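Local coordinates for cyclodipeptide synthetase (Mycobacterium tuberculosis, PDB 2X9Q), which joins two tyrosyl groups delivered by tRNA into cyclo(L-Tyr-L-Tyr), without ATP, as a step toward mycocyclosin, at residues T118-A123 with I230-P235; R168-F173 with A234-D239; I85-G90 with R145-K150; R205-T210 with Q224-Y229. All blocks are in the same frame, centred on the assembly; numbering follows the deposited sequence.

Contact 1: T118-A123 with I230-P235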
loop_
_atom_site.group_PDB
_atom_site.type_symbol
_atom_site.label_atom_id
_atom_site.label_comp_id
_atom_site.label_asym_id
_atom_site.label_seq_id
_atom_site.Cartn_x
_atom_site.Cartn_y
_atom_site.Cartn_z
ATOM N N THR A 118 -1.709 4.014 -6.996
ATOM C CA THR A 118 -2.423 2.871 -7.556
ATOM C C THR A 118 -3.105 3.302 -8.890
ATOM O O THR A 118 -3.854 4.237 -8.896
ATOM C CB THR A 118 -3.366 2.240 -6.529
ATOM O OG1 THR A 118 -2.556 1.708 -5.476
ATOM C CG2 THR A 118 -4.133 0.981 -7.171
ATOM N N ASP A 119 -2.787 2.664 -10.006
ATOM C CA ASP A 119 -3.417 3.062 -11.267
ATOM C C ASP A 119 -4.055 1.835 -11.962
ATOM O O ASP A 119 -4.124 1.758 -13.221
ATOM C CB ASP A 119 -2.368 3.728 -12.173
ATOM C CG ASP A 119 -1.296 2.757 -12.577
ATOM O OD1 ASP A 119 -0.947 1.846 -11.746
ATOM O OD2 ASP A 119 -0.771 2.869 -13.700
ATOM N N VAL A 120 -4.395 0.818 -11.180
ATOM C CA VAL A 120 -4.935 -0.421 -11.752
ATOM C C VAL A 120 -6.206 -0.736 -10.956
ATOM O O VAL A 120 -6.286 -0.410 -9.753
ATOM C CB VAL A 120 -3.931 -1.612 -11.601
ATOM C CG1 VAL A 120 -2.830 -1.515 -12.736
ATOM C CG2 VAL A 120 -3.349 -1.659 -10.149
ATOM N N HIS A 121 -7.202 -1.323 -11.628
ATOM C CA HIS A 121 -8.505 -1.616 -11.039
ATOM C C HIS A 121 -9.267 -0.401 -10.523
ATOM O O HIS A 121 -10.217 -0.595 -9.752
ATOM C CB HIS A 121 -8.433 -2.742 -9.937
ATOM C CG HIS A 121 -7.716 -3.966 -10.433
ATOM N ND1 HIS A 121 -8.283 -4.835 -11.333
ATOM C CD2 HIS A 121 -6.462 -4.424 -10.195
ATOM C CE1 HIS A 121 -7.415 -5.795 -11.626
ATOM N NE2 HIS A 121 -6.291 -5.540 -10.978
ATOM N N VAL A 122 -8.854 0.813 -10.922
ATOM C CA VAL A 122 -9.570 2.031 -10.535
ATOM C C VAL A 122 -10.900 2.210 -11.296
ATOM O O VAL A 122 -11.976 2.396 -10.706
ATOM C CB VAL A 122 -8.627 3.275 -10.657
ATOM C CG1 VAL A 122 -9.389 4.546 -10.282
ATOM C CG2 VAL A 122 -7.463 3.031 -9.659
ATOM N N ALA A 123 -10.849 2.117 -12.598
ATOM C CA ALA A 123 -12.101 2.174 -13.438
ATOM C C ALA A 123 -13.037 1.029 -12.976
ATOM O O ALA A 123 -14.235 1.191 -12.862
ATOM C CB ALA A 123 -11.729 1.935 -14.964
ATOM N N ILE A 230 -6.559 -5.262 -4.109
ATOM C CA ILE A 230 -5.664 -5.608 -2.938
ATOM C C ILE A 230 -4.590 -6.613 -3.362
ATOM O O ILE A 230 -3.402 -6.471 -2.998
ATOM C CB ILE A 230 -6.539 -6.163 -1.826
ATOM C CG1 ILE A 230 -7.207 -4.968 -1.083
ATOM C CG2 ILE A 230 -5.702 -6.984 -0.844
ATOM C CD1 ILE A 230 -8.426 -5.493 -0.216
ATOM N N CYS A 231 -4.970 -7.593 -4.175
ATOM C CA CYS A 231 -3.981 -8.504 -4.741
ATOM C C CYS A 231 -2.880 -7.804 -5.596
ATOM O O CYS A 231 -1.711 -8.182 -5.494
ATOM C CB CYS A 231 -4.635 -9.654 -5.518
ATOM S SG CYS A 231 -5.483 -10.798 -4.370
ATOM N N ALA A 232 -3.250 -6.780 -6.387
ATOM C CA ALA A 232 -2.308 -5.999 -7.122
ATOM C C ALA A 232 -1.311 -5.154 -6.274
ATOM O O ALA A 232 -0.167 -4.978 -6.697
ATOM C CB ALA A 232 -3.029 -5.072 -8.123
ATOM N N GLU A 233 -1.731 -4.608 -5.145
ATOM C CA GLU A 233 -0.826 -3.917 -4.200
ATOM C C GLU A 233 -0.033 -4.901 -3.344
ATOM O O GLU A 233 1.017 -4.535 -2.793
ATOM C CB GLU A 233 -1.641 -3.103 -3.184
ATOM C CG GLU A 233 -2.326 -1.973 -3.917
ATOM C CD GLU A 233 -3.153 -1.065 -2.996
ATOM O OE1 GLU A 233 -3.319 -1.436 -1.781
ATOM O OE2 GLU A 233 -3.613 -0.018 -3.535
ATOM N N ALA A 234 -0.595 -6.087 -3.114
ATOM C CA ALA A 234 -0.012 -7.035 -2.110
ATOM C C ALA A 234 1.528 -7.325 -2.256
ATOM O O ALA A 234 2.200 -7.447 -1.254
ATOM C CB ALA A 234 -0.755 -8.388 -2.166
ATOM N N PRO A 235 2.077 -7.488 -3.482
ATOM C CA PRO A 235 3.517 -7.814 -3.550
ATOM C C PRO A 235 4.401 -6.775 -2.842
ATOM O O PRO A 235 5.408 -7.153 -2.284
ATOM C CB PRO A 235 3.805 -7.882 -5.038
ATOM C CG PRO A 235 2.429 -8.354 -5.623
ATOM C CD PRO A 235 1.426 -7.588 -4.824
#
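Thr118 OG1 donates a hydrogen bond of 2.8 Å to Glu233 OE2, and the two side chains meet at roughly a right angle. The hydroxyl reaches the carboxylate on the anti side of OE2, 26° out of the carboxylate plane. Glu233 gets there because its chain runs extended beyond CG (chi2 -179°), which carries the acid away from its own helix to the loop that follows strand 112-117. Thr118 CG2, the other branch, lies 3.8 Å from Glu233 OE2 and also packs on Tyr229. In this Rossmann-like fold, related to the class I aminoacyl-tRNA synthetases, the segment 230-235 carries residues that by similarity bind the substrate, and Glu233 could have a critical role in catalysis; the bond to Thr118 restricts where its OE2 can sit. Two residues on from Thr118, and one back from Glu233, the contact becomes apolar. Val120 CG2 stands 4.0 Å from Ala232 CB. Ala232 CB is also met by the edge of the His121 ring, near the ring plane, with His121 CD2 4.1 Å from it. His121 occupies the N-cap position of helix 122-128, and its backbone O accepts a hydrogen bond from Ser125 OG.

Contact 2: R168-F173 with A234-D239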
loop_
_atom_site.group_PDB
_atom_site.type_symbol
_atom_site.label_atom_id
_atom_site.label_comp_id
_atom_site.label_asym_id
_atom_site.label_seq_id
_atom_site.Cartn_x
_atom_site.Cartn_y
_atom_site.Cartn_z
ATOM N N ARG A 168 6.225 6.265 -8.754
ATOM C CA ARG A 168 5.898 5.511 -9.959
ATOM C C ARG A 168 4.533 4.868 -9.820
ATOM O O ARG A 168 4.068 4.715 -8.719
ATOM C CB ARG A 168 6.924 4.451 -10.257
ATOM C CG ARG A 168 6.821 3.254 -9.381
ATOM C CD ARG A 168 8.126 2.382 -9.541
ATOM N NE ARG A 168 9.176 2.899 -8.661
ATOM C CZ ARG A 168 10.478 2.565 -8.731
ATOM N NH1 ARG A 168 10.928 1.712 -9.632
ATOM N NH2 ARG A 168 11.338 3.096 -7.891
ATOM N N PRO A 169 3.923 4.502 -10.955
ATOM C CA PRO A 169 2.619 3.858 -10.845
ATOM C C PRO A 169 2.743 2.390 -10.449
ATOM O O PRO A 169 3.711 1.705 -10.828
ATOM C CB PRO A 169 2.052 3.967 -12.277
ATOM C CG PRO A 169 3.293 3.963 -13.192
ATOM C CD PRO A 169 4.445 4.540 -12.352
HETATM N N MSE A 170 1.716 1.865 -9.768
HETATM C CA MSE A 170 1.695 0.481 -9.417
HETATM C C MSE A 170 1.843 -0.442 -10.662
HETATM O O MSE A 170 2.516 -1.536 -10.594
HETATM C CB MSE A 170 0.345 0.158 -8.617
HETATM C CG MSE A 170 0.292 -1.383 -8.109
HETATM SE SE MSE A 170 1.751 -1.614 -6.754
HETATM C CE MSE A 170 0.924 -0.574 -5.336
ATOM N N SER A 171 1.258 -0.060 -11.801
ATOM C CA SER A 171 1.333 -0.871 -13.058
ATOM C C SER A 171 2.753 -1.029 -13.553
ATOM O O SER A 171 3.033 -1.939 -14.253
ATOM C CB SER A 171 0.545 -0.210 -14.266
ATOM O OG SER A 171 1.019 1.126 -14.429
ATOM N N GLU A 172 3.637 -0.122 -13.230
ATOM C CA GLU A 172 5.021 -0.278 -13.677
ATOM C C GLU A 172 5.685 -1.568 -13.110
ATOM O O GLU A 172 6.588 -2.138 -13.743
ATOM C CB GLU A 172 5.809 0.922 -13.158
ATOM C CG GLU A 172 7.202 1.015 -13.693
ATOM C CD GLU A 172 7.744 2.459 -13.606
ATOM O OE1 GLU A 172 7.161 3.441 -14.212
ATOM O OE2 GLU A 172 8.763 2.580 -12.921
ATOM N N PHE A 173 5.236 -2.014 -11.933
ATOM C CA PHE A 173 5.753 -3.273 -11.336
ATOM C C PHE A 173 5.313 -4.526 -12.073
ATOM O O PHE A 173 5.896 -5.593 -11.887
ATOM C CB PHE A 173 5.431 -3.341 -9.834
ATOM C CG PHE A 173 6.104 -2.240 -9.038
ATOM C CD1 PHE A 173 7.473 -2.183 -8.966
ATOM C CD2 PHE A 173 5.375 -1.265 -8.412
ATOM C CE1 PHE A 173 8.112 -1.158 -8.221
ATOM C CE2 PHE A 173 5.993 -0.218 -7.680
ATOM C CZ PHE A 173 7.329 -0.176 -7.553
ATOM N N ALA A 234 -0.595 -6.087 -3.114
ATOM C CA ALA A 234 -0.012 -7.035 -2.110
ATOM C C ALA A 234 1.528 -7.325 -2.256
ATOM O O ALA A 234 2.200 -7.447 -1.254
ATOM C CB ALA A 234 -0.755 -8.388 -2.166
ATOM N N PRO A 235 2.077 -7.488 -3.482
ATOM C CA PRO A 235 3.517 -7.814 -3.550
ATOM C C PRO A 235 4.401 -6.775 -2.842
ATOM O O PRO A 235 5.408 -7.153 -2.284
ATOM C CB PRO A 235 3.805 -7.882 -5.038
ATOM C CG PRO A 235 2.429 -8.354 -5.623
ATOM C CD PRO A 235 1.426 -7.588 -4.824
ATOM N N LEU A 236 4.017 -5.508 -2.846
ATOM C CA LEU A 236 4.735 -4.461 -2.103
ATOM C C LEU A 236 4.538 -4.562 -0.620
ATOM O O LEU A 236 5.419 -4.073 0.195
ATOM C CB LEU A 236 4.373 -3.058 -2.575
ATOM C CG LEU A 236 4.905 -2.599 -3.976
ATOM C CD1 LEU A 236 4.549 -1.109 -4.116
ATOM C CD2 LEU A 236 6.375 -2.685 -4.213
ATOM N N PHE A 237 3.425 -5.190 -0.223
ATOM C CA PHE A 237 3.228 -5.456 1.222
ATOM C C PHE A 237 3.901 -6.729 1.676
ATOM O O PHE A 237 3.978 -6.923 2.846
ATOM C CB PHE A 237 1.736 -5.473 1.626
ATOM C CG PHE A 237 1.174 -4.138 1.685
ATOM C CD1 PHE A 237 1.331 -3.353 2.874
ATOM C CD2 PHE A 237 0.560 -3.583 0.549
ATOM C CE1 PHE A 237 0.782 -2.035 2.955
ATOM C CE2 PHE A 237 0.025 -2.245 0.553
ATOM C CZ PHE A 237 0.127 -1.445 1.765
ATOM N N LEU A 238 4.282 -7.608 0.740
ATOM C CA LEU A 238 4.953 -8.904 1.015
ATOM C C LEU A 238 6.470 -8.756 0.960
ATOM O O LEU A 238 7.197 -9.266 1.857
ATOM C CB LEU A 238 4.523 -9.952 -0.039
ATOM C CG LEU A 238 3.027 -10.348 0.108
ATOM C CD1 LEU A 238 2.571 -11.093 -1.171
ATOM C CD2 LEU A 238 2.917 -11.275 1.373
ATOM N N ASP A 239 6.962 -8.075 -0.079
ATOM C CA ASP A 239 8.425 -8.127 -0.343
ATOM C C ASP A 239 8.952 -7.017 -1.225
ATOM O O ASP A 239 9.568 -7.297 -2.285
ATOM C CB ASP A 239 8.825 -9.496 -0.920
ATOM C CG ASP A 239 10.304 -9.852 -0.586
ATOM O OD1 ASP A 239 11.105 -8.938 -0.142
ATOM O OD2 ASP A 239 10.682 -11.039 -0.691
#
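Leu236 sets its CD1 methyl in the corner formed by Met170, a selenomethionine here, and Phe173, and so ties helix 220-244 to the turn that leaves the edge strand 165-169 of the Rossmann-like sheet. The conformations explain how these side chains can meet although Leu236 CA is 9.3 Å from Met170 CA. Met170 has CG anti to its backbone N (chi1 -177°) and then bends at both chi2 and chi3, a folded shape that brings SE and CE alike to 3.9 Å from Leu236 CD1. Met170 and Leu236 thus reach for each other tip to tip. Leu236 itself is stretched out, its CG opposite the carbonyl carbon and its CD1 trans to CA (chi2 -173°), which sends CD1 forward as the leading methyl. Phe173 points its CA-CB bond at the helix, and its ring crosses the leucine at about a right angle. All three residues are buried, and Val116 of strand 112-117 touches each of them, so the cluster closes against the sheet. Met170 also packs on Glu233, a residue that by similarity may be critical in catalysis, which places this apolar group directly beside the probable active site. Both Leu236 methyls lie on one side of the Phe173 ring: CD1 beyond the rim, 3.9 Å from Phe173 CE2, and CD2 4.2 Å above the plane, offset toward the rim.

Contact 3: I85-G90 with R145-K150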
loop_
_atom_site.group_PDB
_atom_site.type_symbol
_atom_site.label_atom_id
_atom_site.label_comp_id
_atom_site.label_asym_id
_atom_site.label_seq_id
_atom_site.Cartn_x
_atom_site.Cartn_y
_atom_site.Cartn_z
ATOM N N ILE A 85 5.390 4.860 0.325
ATOM C CA ILE A 85 4.256 5.696 0.679
ATOM C C ILE A 85 3.225 5.457 -0.431
ATOM O O ILE A 85 3.391 5.985 -1.535
ATOM C CB ILE A 85 4.718 7.152 0.718
ATOM C CG1 ILE A 85 5.815 7.243 1.851
ATOM C CG2 ILE A 85 3.596 8.111 1.205
ATOM C CD1 ILE A 85 6.265 8.702 2.124
ATOM N N GLY A 86 2.237 4.611 -0.171
ATOM C CA GLY A 86 1.252 4.277 -1.197
ATOM C C GLY A 86 0.276 5.451 -1.298
ATOM O O GLY A 86 0.021 6.146 -0.281
ATOM N N VAL A 87 -0.189 5.744 -2.515
ATOM C CA VAL A 87 -1.099 6.899 -2.670
ATOM C C VAL A 87 -2.291 6.412 -3.526
ATOM O O VAL A 87 -2.080 5.724 -4.474
ATOM C CB VAL A 87 -0.375 8.128 -3.352
ATOM C CG1 VAL A 87 -1.345 9.313 -3.418
ATOM C CG2 VAL A 87 0.874 8.552 -2.561
ATOM N N SER A 88 -3.528 6.667 -3.084
ATOM C CA SER A 88 -4.762 6.248 -3.769
ATOM C C SER A 88 -5.325 7.425 -4.571
ATOM O O SER A 88 -5.425 8.515 -4.058
ATOM C CB SER A 88 -5.848 5.924 -2.747
ATOM O OG SER A 88 -5.297 4.987 -1.842
ATOM N N PRO A 89 -5.732 7.192 -5.799
ATOM C CA PRO A 89 -6.247 8.284 -6.646
ATOM C C PRO A 89 -7.660 8.622 -6.134
ATOM O O PRO A 89 -8.271 7.784 -5.464
ATOM C CB PRO A 89 -6.235 7.627 -8.041
ATOM C CG PRO A 89 -6.553 6.202 -7.764
ATOM C CD PRO A 89 -5.695 5.897 -6.516
ATOM N N GLY A 90 -8.161 9.837 -6.340
ATOM C CA GLY A 90 -9.551 10.123 -5.906
ATOM C C GLY A 90 -9.774 10.230 -4.389
ATOM O O GLY A 90 -10.890 10.158 -3.905
ATOM N N ARG A 145 -4.442 10.926 -13.478
ATOM C CA ARG A 145 -3.680 12.161 -13.820
ATOM C C ARG A 145 -3.495 13.089 -12.628
ATOM O O ARG A 145 -2.419 13.596 -12.456
ATOM C CB ARG A 145 -4.385 12.983 -14.918
ATOM C CG ARG A 145 -4.489 12.229 -16.283
ATOM C CD ARG A 145 -4.823 13.349 -17.447
ATOM N NE ARG A 145 -5.122 12.683 -18.739
ATOM C CZ ARG A 145 -4.193 12.190 -19.557
ATOM N NH1 ARG A 145 -4.577 11.643 -20.686
ATOM N NH2 ARG A 145 -2.897 12.228 -19.233
ATOM N N GLY A 146 -4.549 13.362 -11.853
ATOM C CA GLY A 146 -4.413 14.312 -10.757
ATOM C C GLY A 146 -3.376 13.798 -9.717
ATOM O O GLY A 146 -2.475 14.565 -9.275
ATOM N N VAL A 147 -3.498 12.514 -9.306
ATOM C CA VAL A 147 -2.616 12.078 -8.235
ATOM C C VAL A 147 -1.162 11.946 -8.804
ATOM O O VAL A 147 -0.208 12.347 -8.144
ATOM C CB VAL A 147 -3.198 10.813 -7.536
ATOM C CG1 VAL A 147 -2.948 9.608 -8.351
ATOM C CG2 VAL A 147 -2.627 10.663 -6.156
ATOM N N ARG A 148 -1.008 11.456 -10.034
ATOM C CA ARG A 148 0.315 11.407 -10.624
ATOM C C ARG A 148 0.970 12.831 -10.585
ATOM O O ARG A 148 2.168 12.977 -10.277
ATOM C CB ARG A 148 0.253 10.863 -12.104
ATOM C CG ARG A 148 1.578 11.001 -12.904
ATOM C CD ARG A 148 1.319 10.900 -14.440
ATOM N NE ARG A 148 0.700 9.675 -14.829
ATOM C CZ ARG A 148 -0.288 9.505 -15.710
ATOM N NH1 ARG A 148 -0.676 8.262 -15.934
ATOM N NH2 ARG A 148 -0.902 10.484 -16.353
ATOM N N ALA A 149 0.220 13.844 -11.043
ATOM C CA ALA A 149 0.744 15.163 -11.156
ATOM C C ALA A 149 1.082 15.725 -9.769
ATOM O O ALA A 149 2.141 16.288 -9.592
ATOM C CB ALA A 149 -0.310 16.063 -11.828
ATOM N N LYS A 150 0.194 15.595 -8.789
ATOM C CA LYS A 150 0.490 16.113 -7.429
ATOM C C LYS A 150 1.755 15.435 -6.867
ATOM O O LYS A 150 2.612 16.118 -6.300
ATOM C CB LYS A 150 -0.634 15.922 -6.449
ATOM C CG LYS A 150 -1.876 16.733 -6.869
ATOM C CD LYS A 150 -3.029 16.303 -5.951
ATOM C CE LYS A 150 -4.237 17.184 -6.164
ATOM N NZ LYS A 150 -5.180 17.032 -4.955
#
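Val147, on the helix 133-158, is the side chain that meets the end of strand 82-87. Its CB is already in contact, 4.1 Å from Pro89 CA. From there the two branches part. CG1 lies between the backbone N and the carbonyl carbon of its own residue (chi1 78°) and rests on the proline, 3.9 Å from Pro89 CB and equally far from Pro89 CA. CG2, anti to the backbone N, turns the other way along the strand end: it approaches Val87 CG1 to 3.3 Å, tighter than ordinary van der Waals contact between carbons, and passes Ser88 O at 4.1 Å. Val87 and Val147 slide past one another in opposite directions. Of the Val87 side chain, only CG1 comes within 4.2 Å of the Val147 side chain. Val147 also touches Tyr117, and Val87 also touches Phe115 and Leu99, which places the pair within the apolar layer between sheet and helices. The residue between the two contact points faces the opposite way: the CA-CB bond of Ser88 points away from the helix, and its OG is hydrogen-bonded to Tyr253 OH, where Tyr253 is by similarity a substrate-binding residue. The valine therefore packs against the rear of the segment that carries the probable nucleophile. A strand of the parallel part of the sheet, backed by a helix and ending in a loop that holds a functional residue, is characteristic of the Rossmann-like fold, and here that strand end leads into the probable catalytic serine, Ser88.

Contact 4: R205-T210 with Q224-Y229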
loop_
_atom_site.group_PDB
_atom_site.type_symbol
_atom_site.label_atom_id
_atom_site.label_comp_id
_atom_site.label_asym_id
_atom_site.label_seq_id
_atom_site.Cartn_x
_atom_site.Cartn_y
_atom_site.Cartn_z
ATOM N N ARG A 205 -14.546 -7.865 3.120
ATOM C CA ARG A 205 -15.860 -7.367 3.511
ATOM C C ARG A 205 -15.710 -6.417 4.682
ATOM O O ARG A 205 -16.409 -5.393 4.701
ATOM C CB ARG A 205 -16.847 -8.490 3.862
ATOM C CG ARG A 205 -17.188 -9.355 2.658
ATOM C CD ARG A 205 -17.920 -10.661 3.058
ATOM N NE ARG A 205 -18.218 -11.416 1.833
ATOM C CZ ARG A 205 -18.279 -12.725 1.705
ATOM N NH1 ARG A 205 -18.014 -13.540 2.747
ATOM N NH2 ARG A 205 -18.570 -13.241 0.492
ATOM N N ARG A 206 -14.815 -6.711 5.650
ATOM C CA ARG A 206 -14.621 -5.768 6.760
ATOM C C ARG A 206 -14.147 -4.391 6.209
ATOM O O ARG A 206 -14.677 -3.345 6.571
ATOM C CB ARG A 206 -13.588 -6.217 7.786
ATOM C CG ARG A 206 -14.036 -7.281 8.824
ATOM C CD ARG A 206 -15.464 -7.178 9.356
ATOM N NE ARG A 206 -16.120 -8.447 9.033
ATOM C CZ ARG A 206 -17.155 -8.603 8.195
ATOM N NH1 ARG A 206 -17.633 -9.842 7.977
ATOM N NH2 ARG A 206 -17.732 -7.533 7.601
ATOM N N PHE A 207 -13.153 -4.419 5.320
ATOM C CA PHE A 207 -12.642 -3.201 4.745
ATOM C C PHE A 207 -13.724 -2.423 3.945
ATOM O O PHE A 207 -13.761 -1.191 4.018
ATOM C CB PHE A 207 -11.446 -3.499 3.863
ATOM C CG PHE A 207 -11.034 -2.358 3.011
ATOM C CD1 PHE A 207 -10.494 -1.198 3.592
ATOM C CD2 PHE A 207 -11.198 -2.416 1.603
ATOM C CE1 PHE A 207 -10.129 -0.092 2.799
ATOM C CE2 PHE A 207 -10.824 -1.318 0.775
ATOM C CZ PHE A 207 -10.272 -0.146 1.388
ATOM N N LEU A 208 -14.554 -3.136 3.163
ATOM C CA LEU A 208 -15.586 -2.466 2.384
ATOM C C LEU A 208 -16.669 -1.917 3.284
ATOM O O LEU A 208 -17.228 -0.866 2.969
ATOM C CB LEU A 208 -16.189 -3.350 1.295
ATOM C CG LEU A 208 -15.294 -3.689 0.098
ATOM C CD1 LEU A 208 -15.948 -4.668 -0.819
ATOM C CD2 LEU A 208 -14.929 -2.384 -0.638
ATOM N N SER A 209 -16.942 -2.575 4.413
ATOM C CA SER A 209 -18.021 -2.130 5.278
ATOM C C SER A 209 -17.701 -0.764 5.963
ATOM O O SER A 209 -18.610 -0.134 6.534
ATOM C CB SER A 209 -18.327 -3.174 6.352
ATOM O OG SER A 209 -17.423 -2.972 7.445
ATOM N N THR A 210 -16.422 -0.363 5.926
ATOM C CA THR A 210 -15.944 0.949 6.407
ATOM C C THR A 210 -16.010 2.081 5.326
ATOM O O THR A 210 -16.086 3.251 5.698
ATOM C CB THR A 210 -14.461 0.898 7.005
ATOM O OG1 THR A 210 -13.489 0.886 5.942
ATOM C CG2 THR A 210 -14.232 -0.312 7.994
ATOM N N GLN A 224 -15.250 -8.788 -5.408
ATOM C CA GLN A 224 -14.294 -9.352 -6.341
ATOM C C GLN A 224 -13.313 -8.253 -6.860
ATOM O O GLN A 224 -12.116 -8.459 -6.904
ATOM C CB GLN A 224 -15.006 -9.994 -7.550
ATOM C CG GLN A 224 -13.955 -10.716 -8.429
ATOM C CD GLN A 224 -13.050 -11.665 -7.517
ATOM O OE1 GLN A 224 -13.574 -12.630 -6.921
ATOM N NE2 GLN A 224 -11.737 -11.356 -7.370
ATOM N N VAL A 225 -13.825 -7.063 -7.207
ATOM C CA VAL A 225 -12.900 -6.012 -7.693
ATOM C C VAL A 225 -11.968 -5.555 -6.557
ATOM O O VAL A 225 -10.774 -5.332 -6.781
ATOM C CB VAL A 225 -13.707 -4.827 -8.325
ATOM C CG1 VAL A 225 -12.817 -3.558 -8.541
ATOM C CG2 VAL A 225 -14.365 -5.367 -9.625
ATOM N N CYS A 226 -12.498 -5.438 -5.347
ATOM C CA CYS A 226 -11.661 -5.035 -4.221
ATOM C C CYS A 226 -10.550 -6.099 -3.964
ATOM O O CYS A 226 -9.390 -5.753 -3.729
ATOM C CB CYS A 226 -12.526 -4.890 -2.954
ATOM S SG CYS A 226 -11.619 -4.278 -1.560
HETATM N N MSE A 227 -10.922 -7.371 -4.035
HETATM C CA MSE A 227 -9.902 -8.470 -3.950
HETATM C C MSE A 227 -8.846 -8.292 -5.045
HETATM O O MSE A 227 -7.638 -8.473 -4.809
HETATM C CB MSE A 227 -10.572 -9.842 -4.033
HETATM C CG MSE A 227 -9.591 -11.096 -3.978
HETATM SE SE MSE A 227 -8.864 -11.209 -2.148
HETATM C CE MSE A 227 -10.585 -12.055 -1.434
ATOM N N ASP A 228 -9.264 -7.922 -6.263
ATOM C CA ASP A 228 -8.283 -7.750 -7.338
ATOM C C ASP A 228 -7.328 -6.589 -7.041
ATOM O O ASP A 228 -6.119 -6.675 -7.315
ATOM C CB ASP A 228 -8.984 -7.478 -8.696
ATOM C CG ASP A 228 -9.690 -8.716 -9.274
ATOM O OD1 ASP A 228 -9.479 -9.873 -8.839
ATOM O OD2 ASP A 228 -10.510 -8.500 -10.170
ATOM N N TYR A 229 -7.879 -5.503 -6.556
ATOM C CA TYR A 229 -7.176 -4.247 -6.264
ATOM C C TYR A 229 -6.137 -4.533 -5.146
ATOM O O TYR A 229 -4.970 -4.229 -5.295
ATOM C CB TYR A 229 -8.235 -3.234 -5.789
ATOM C CG TYR A 229 -7.744 -1.830 -5.476
ATOM C CD1 TYR A 229 -6.947 -1.569 -4.331
ATOM C CD2 TYR A 229 -8.126 -0.723 -6.322
ATOM C CE1 TYR A 229 -6.476 -0.192 -4.048
ATOM C CE2 TYR A 229 -7.665 0.641 -6.057
ATOM C CZ TYR A 229 -6.840 0.888 -4.919
ATOM O OH TYR A 229 -6.397 2.190 -4.660
#
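Two helices close to the presumed aminoacyl-tRNA site, 194-210 and 220-244, meet here through one cysteine, in the turns just before the substrate-binding residues that, by similarity, begin at Tyr229. Cys226 SG is the focus. Anti to its backbone N (chi1 -175°), it projects from the second helix into the angle formed by Phe207 and Leu208 of the first. Toward Phe207 it makes a sulfur-aromatic contact at the ring edge: SG is 4.9 Å from the ring centroid and 83° off the ring normal, hence nearly in the plane, with Phe207 CD2 at 3.7 Å and CE2 at 3.9 Å. Sulfur thus faces the C-H rim of the ring and not its pi cloud. Leu208 completes the grip by a fork of methyls. Its CD2 meets chiefly Cys226 SG, at 3.9 Å, though it also lies 4.2 Å from Cys226 CB, and its CD1 meets Cys226 CB at 4.0 Å. Cys226 is buried, and Val204, one turn earlier on the first helix, also touches it. Away from the interface, Gln224 NE2 bonds to Asp228 OD1 within its own helix at 3.1 Å, coming from above the carboxylate plane. A salt bridge from Arg205 NE to Glu223 OE1 adds a polar link between the same two helices. Phe207 further packs on Gln255 and Pro258, and its side chain is about 7 Å from that of Tyr253, by similarity a substrate-binding residue. This is helix-helix packing of the alpha-helical part of the cyclodipeptide synthase fold, at the approach to its probable substrate pocket.

In the fold
Helix 220-244 runs through three of the four contacts: contact 4 uses its first half, then contact 1, then contact 2, which shares Ala234 and Pro235 with contact 1. Contact 3 instead joins strand 82-87 to helix 133-158. Contacts 1 and 2 have centres about 8 Å apart, contacts 3 and 4 about 20 Å, yet the latter two touch where Ser88 OG comes 4.1 Å from Tyr229 OH. Along the chain contact 4 is nested within the loops closed by contacts 1 and 2, whereas contacts 1 and 3 cross. The side chains of Glu233 and Ser88 are about 6 Å apart; probable catalytic and substrate-binding residues, Ser88, Tyr229 and Glu233, are brought together from distant parts of the sequence.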